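Local structure of 1-pyrroline-5-carboxylate dehydrogenase (1UZB) at residues A[95-106]-A[142-153]. The protein probably oxidises the semialdehyde derived from 1-pyrroline-5-carboxylate to glutamate with a nicotinamide cofactor, as an enzyme of the aldehyde dehydrogenase family. Numbering follows the deposited sequence.
Sequences QEDRSRLLLKAA and IEYYARAALRYR
Ile142 lays its CG2 methyl against Leu102 and Ala106, one turn apart on the partner helix, coming within 3.6 Å of Ala106 CB. Setting CG2 opposite the backbone N (CG1 at chi1 -58°) aims this branch at the helix. Midway along, Ala146 packs its CB 3.8 Å from Leu102 CB, and two small residues, Ser99 and Ala146, bring the backbones closest. Here Ser99 OG donates to Ala146 O at 2.7 Å, in the carbonyl plane and on a lone pair, while accepting from Gln95 NE2. Gln95, folded back at chi2 (55°), lays its amide against Ala149 CB, 3.3 Å from NE2, and its CG against Leu150 CD2. Its OE1 accepts an N-H from Arg98 NH2 and a hydrogen bond from a water that also donates to Ala149 O; NE2 reaches Ala199 O of helix 188-199 as well. A leucine in place of Gln95 would probably leave Ser99 OG without its donor and break the water link to Ala149 O. The local segment axes, 8.6 Å apart at 170°, make this a worked example of close antiparallel helix packing in a largely helical part of the aldehyde dehydrogenase subunit: small side chains let backbones approach.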
loop_
_atom_site.group_PDB
_atom_site.type_symbol
_atom_site.label_atom_id
_atom_site.label_comp_id
_atom_site.label_asym_id
_atom_site.label_seq_id
_atom_site.Cartn_x
_atom_site.Cartn_y
_atom_site.Cartn_z
ATOM N N GLN A 95 5.499 -13.592 -18.557
ATOM C CA GLN A 95 4.674 -14.316 -17.599
ATOM C C GLN A 95 3.187 -14.153 -17.910
ATOM O O GLN A 95 2.406 -15.091 -17.747
ATOM C CB GLN A 95 4.966 -13.855 -16.169
ATOM C CG GLN A 95 4.198 -14.645 -15.111
ATOM C CD GLN A 95 4.440 -16.139 -15.221
ATOM O OE1 GLN A 95 5.572 -16.608 -15.088
ATOM N NE2 GLN A 95 3.377 -16.894 -15.469
ATOM N N GLU A 96 2.792 -12.971 -18.377
ATOM C CA GLU A 96 1.388 -12.739 -18.701
ATOM C C GLU A 96 0.887 -13.727 -19.756
ATOM O O GLU A 96 -0.266 -14.176 -19.709
ATOM C CB GLU A 96 1.181 -11.305 -19.194
ATOM C CG GLU A 96 1.306 -10.234 -18.109
ATOM C CD GLU A 96 2.742 -9.910 -17.737
ATOM O OE1 GLU A 96 2.937 -9.131 -16.778
ATOM O OE2 GLU A 96 3.671 -10.416 -18.400
ATOM N N ASP A 97 1.763 -14.063 -20.699
ATOM C CA ASP A 97 1.442 -15.003 -21.772
ATOM C C ASP A 97 1.305 -16.429 -21.240
ATOM O O ASP A 97 0.385 -17.157 -21.618
ATOM C CB ASP A 97 2.524 -14.965 -22.861
ATOM C CG ASP A 97 2.507 -13.681 -23.675
ATOM O OD1 ASP A 97 1.867 -12.696 -23.256
ATOM O OD2 ASP A 97 3.153 -13.661 -24.744
ATOM N N ARG A 98 2.223 -16.835 -20.366
ATOM C CA ARG A 98 2.148 -18.179 -19.802
ATOM C C ARG A 98 0.909 -18.313 -18.922
ATOM O O ARG A 98 0.225 -19.340 -18.945
ATOM C CB ARG A 98 3.406 -18.499 -18.984
ATOM C CG ARG A 98 4.670 -18.695 -19.824
ATOM C CD ARG A 98 5.796 -19.329 -19.009
ATOM N NE ARG A 98 6.246 -18.438 -17.946
ATOM C CZ ARG A 98 7.388 -17.760 -17.969
ATOM N NH1 ARG A 98 8.222 -17.877 -18.995
ATOM N NH2 ARG A 98 7.680 -16.925 -16.983
ATOM N N SER A 99 0.614 -17.274 -18.149
ATOM C CA SER A 99 -0.553 -17.315 -17.276
ATOM C C SER A 99 -1.852 -17.401 -18.076
ATOM O O SER A 99 -2.768 -18.129 -17.692
ATOM C CB SER A 99 -0.567 -16.103 -16.340
ATOM O OG SER A 99 0.457 -16.231 -15.361
ATOM N N ARG A 100 -1.944 -16.670 -19.185
ATOM C CA ARG A 100 -3.151 -16.745 -20.001
ATOM C C ARG A 100 -3.310 -18.160 -20.557
ATOM O O ARG A 100 -4.429 -18.643 -20.701
ATOM C CB ARG A 100 -3.109 -15.732 -21.150
ATOM C CG ARG A 100 -3.556 -14.326 -20.765
ATOM C CD ARG A 100 -3.594 -13.396 -21.981
ATOM N NE ARG A 100 -2.277 -12.895 -22.371
ATOM C CZ ARG A 100 -1.688 -11.832 -21.827
ATOM N NH1 ARG A 100 -2.300 -11.149 -20.868
ATOM N NH2 ARG A 100 -0.481 -11.454 -22.235
ATOM N N LEU A 101 -2.198 -18.829 -20.857
ATOM C CA LEU A 101 -2.276 -20.191 -21.377
ATOM C C LEU A 101 -2.889 -21.094 -20.307
ATOM O O LEU A 101 -3.743 -21.934 -20.605
ATOM C CB LEU A 101 -0.885 -20.697 -21.780
ATOM C CG LEU A 101 -0.844 -21.422 -23.132
ATOM C CD1 LEU A 101 0.589 -21.806 -23.472
ATOM C CD2 LEU A 101 -1.740 -22.654 -23.092
ATOM N N LEU A 102 -2.463 -20.923 -19.059
ATOM C CA LEU A 102 -3.033 -21.722 -17.978
ATOM C C LEU A 102 -4.526 -21.436 -17.850
ATOM O O LEU A 102 -5.335 -22.357 -17.730
ATOM C CB LEU A 102 -2.344 -21.425 -16.640
ATOM C CG LEU A 102 -1.236 -22.403 -16.232
ATOM C CD1 LEU A 102 -0.052 -22.247 -17.170
ATOM C CD2 LEU A 102 -0.827 -22.150 -14.782
ATOM N N LEU A 103 -4.899 -20.160 -17.885
ATOM C CA LEU A 103 -6.308 -19.808 -17.769
ATOM C C LEU A 103 -7.135 -20.459 -18.874
ATOM O O LEU A 103 -8.271 -20.872 -18.645
ATOM C CB LEU A 103 -6.477 -18.289 -17.790
ATOM C CG LEU A 103 -5.881 -17.551 -16.587
ATOM C CD1 LEU A 103 -5.970 -16.053 -16.823
ATOM C CD2 LEU A 103 -6.613 -17.949 -15.307
ATOM N N LYS A 104 -6.572 -20.553 -20.074
ATOM C CA LYS A 104 -7.278 -21.197 -21.168
ATOM C C LYS A 104 -7.481 -22.673 -20.824
ATOM O O LYS A 104 -8.571 -23.214 -21.005
ATOM C CB LYS A 104 -6.481 -21.053 -22.468
ATOM C CG LYS A 104 -6.946 -21.965 -23.590
ATOM C CD LYS A 104 -8.404 -21.744 -23.961
ATOM C CE LYS A 104 -8.600 -20.478 -24.767
ATOM N NZ LYS A 104 -9.988 -20.396 -25.326
ATOM N N ALA A 105 -6.430 -23.321 -20.326
ATOM C CA ALA A 105 -6.529 -24.727 -19.952
ATOM C C ALA A 105 -7.597 -24.945 -18.879
ATOM O O ALA A 105 -8.325 -25.938 -18.916
ATOM C CB ALA A 105 -5.178 -25.240 -19.462
ATOM N N ALA A 106 -7.693 -24.025 -17.922
ATOM C CA ALA A 106 -8.688 -24.155 -16.865
ATOM C C ALA A 106 -10.096 -24.066 -17.442
ATOM O O ALA A 106 -10.992 -24.795 -17.016
ATOM C CB ALA A 106 -8.483 -23.075 -15.814
ATOM N N ILE A 142 -4.907 -24.732 -11.443
ATOM C CA ILE A 142 -4.602 -23.974 -12.649
ATOM C C ILE A 142 -4.914 -22.490 -12.460
ATOM O O ILE A 142 -4.083 -21.632 -12.760
ATOM C CB ILE A 142 -5.395 -24.510 -13.858
ATOM C CG1 ILE A 142 -5.076 -25.991 -14.083
ATOM C CG2 ILE A 142 -5.035 -23.714 -15.100
ATOM C CD1 ILE A 142 -5.964 -26.654 -15.124
ATOM N N GLU A 143 -6.109 -22.192 -11.954
ATOM C CA GLU A 143 -6.527 -20.811 -11.733
ATOM C C GLU A 143 -5.638 -20.104 -10.711
ATOM O O GLU A 143 -5.260 -18.944 -10.897
ATOM C CB GLU A 143 -7.979 -20.769 -11.242
ATOM C CG GLU A 143 -9.027 -21.242 -12.239
ATOM C CD GLU A 143 -9.346 -20.210 -13.308
ATOM O OE1 GLU A 143 -8.921 -19.046 -13.171
ATOM O OE2 GLU A 143 -10.037 -20.562 -14.287
ATOM N N TYR A 144 -5.301 -20.810 -9.636
ATOM C CA TYR A 144 -4.473 -20.242 -8.583
ATOM C C TYR A 144 -3.042 -19.991 -9.045
ATOM O O TYR A 144 -2.531 -18.879 -8.911
ATOM C CB TYR A 144 -4.463 -21.162 -7.357
ATOM C CG TYR A 144 -3.780 -20.548 -6.156
ATOM C CD1 TYR A 144 -4.485 -19.741 -5.258
ATOM C CD2 TYR A 144 -2.417 -20.736 -5.941
ATOM C CE1 TYR A 144 -3.840 -19.138 -4.175
ATOM C CE2 TYR A 144 -1.768 -20.139 -4.871
ATOM C CZ TYR A 144 -2.481 -19.344 -3.993
ATOM O OH TYR A 144 -1.826 -18.761 -2.934
ATOM N N TYR A 145 -2.392 -21.015 -9.589
ATOM C CA TYR A 145 -1.013 -20.862 -10.044
ATOM C C TYR A 145 -0.870 -19.847 -11.183
ATOM O O TYR A 145 0.156 -19.177 -11.284
ATOM C CB TYR A 145 -0.432 -22.225 -10.441
ATOM C CG TYR A 145 -0.259 -23.190 -9.278
ATOM C CD1 TYR A 145 -0.348 -24.566 -9.475
ATOM C CD2 TYR A 145 -0.014 -22.725 -7.980
ATOM C CE1 TYR A 145 -0.204 -25.462 -8.418
ATOM C CE2 TYR A 145 0.130 -23.615 -6.906
ATOM C CZ TYR A 145 0.032 -24.979 -7.134
ATOM O OH TYR A 145 0.136 -25.863 -6.082
ATOM N N ALA A 146 -1.888 -19.712 -12.032
ATOM C CA ALA A 146 -1.817 -18.733 -13.117
ATOM C C ALA A 146 -1.661 -17.333 -12.522
ATOM O O ALA A 146 -0.900 -16.511 -13.028
ATOM C CB ALA A 146 -3.073 -18.794 -13.968
ATOM N N ARG A 147 -2.404 -17.071 -11.451
ATOM C CA ARG A 147 -2.364 -15.781 -10.774
ATOM C C ARG A 147 -1.121 -15.631 -9.903
ATOM O O ARG A 147 -0.464 -14.594 -9.915
ATOM C CB ARG A 147 -3.620 -15.605 -9.911
ATOM C CG ARG A 147 -4.915 -15.462 -10.712
ATOM C CD ARG A 147 -6.132 -15.549 -9.794
ATOM N NE ARG A 147 -7.399 -15.243 -10.463
ATOM C CZ ARG A 147 -8.020 -16.040 -11.326
ATOM N NH1 ARG A 147 -9.167 -15.662 -11.870
ATOM N NH2 ARG A 147 -7.504 -17.217 -11.642
ATOM N N ALA A 148 -0.798 -16.673 -9.149
ATOM C CA ALA A 148 0.356 -16.624 -8.264
ATOM C C ALA A 148 1.661 -16.392 -9.016
ATOM O O ALA A 148 2.554 -15.697 -8.524
ATOM C CB ALA A 148 0.439 -17.909 -7.449
ATOM N N ALA A 149 1.771 -16.966 -10.210
ATOM C CA ALA A 149 2.982 -16.821 -11.012
ATOM C C ALA A 149 3.284 -15.356 -11.330
ATOM O O ALA A 149 4.446 -14.960 -11.421
ATOM C CB ALA A 149 2.850 -17.628 -12.305
ATOM N N LEU A 150 2.245 -14.544 -11.496
ATOM C CA LEU A 150 2.454 -13.134 -11.812
ATOM C C LEU A 150 3.126 -12.369 -10.678
ATOM O O LEU A 150 3.717 -11.310 -10.899
ATOM C CB LEU A 150 1.120 -12.480 -12.175
ATOM C CG LEU A 150 0.575 -12.895 -13.546
ATOM C CD1 LEU A 150 -0.871 -12.453 -13.687
ATOM C CD2 LEU A 150 1.436 -12.285 -14.642
ATOM N N ARG A 151 3.043 -12.908 -9.465
ATOM C CA ARG A 151 3.654 -12.264 -8.306
ATOM C C ARG A 151 5.179 -12.378 -8.349
ATOM O O ARG A 151 5.878 -11.700 -7.594
ATOM C CB ARG A 151 3.121 -12.897 -7.016
ATOM C CG ARG A 151 1.615 -12.749 -6.829
ATOM C CD ARG A 151 1.233 -11.319 -6.476
ATOM N NE ARG A 151 1.511 -11.013 -5.076
ATOM C CZ ARG A 151 0.735 -11.385 -4.061
ATOM N NH1 ARG A 151 -0.378 -12.072 -4.289
ATOM N NH2 ARG A 151 1.078 -11.083 -2.816
ATOM N N TYR A 152 5.686 -13.232 -9.235
ATOM C CA TYR A 152 7.127 -13.436 -9.371
ATOM C C TYR A 152 7.690 -12.826 -10.649
ATOM O O TYR A 152 8.863 -13.025 -10.967
ATOM C CB TYR A 152 7.457 -14.935 -9.376
ATOM C CG TYR A 152 7.153 -15.654 -8.083
ATOM C CD1 TYR A 152 5.901 -16.214 -7.848
ATOM C CD2 TYR A 152 8.121 -15.763 -7.087
ATOM C CE1 TYR A 152 5.616 -16.866 -6.646
ATOM C CE2 TYR A 152 7.852 -16.413 -5.887
ATOM C CZ TYR A 152 6.600 -16.960 -5.672
ATOM O OH TYR A 152 6.335 -17.605 -4.486
ATOM N N ARG A 153 6.870 -12.076 -11.377
ATOM C CA ARG A 153 7.311 -11.506 -12.648
ATOM C C ARG A 153 8.471 -10.515 -12.583
ATOM O O ARG A 153 8.660 -9.808 -11.597
ATOM C CB ARG A 153 6.119 -10.880 -13.385
ATOM C CG ARG A 153 5.661 -9.529 -12.866
ATOM C CD ARG A 153 4.349 -9.134 -13.535
ATOM N NE ARG A 153 4.002 -7.729 -13.334
ATOM C CZ ARG A 153 4.558 -6.716 -13.991
ATOM N NH1 ARG A 153 5.494 -6.947 -14.902
ATOM N NH2 ARG A 153 4.174 -5.471 -13.745
HETATM O O HOH W 1 6.586 -15.660 -12.700
HETATM O O HOH W 2 -10.386 -19.970 -16.865
#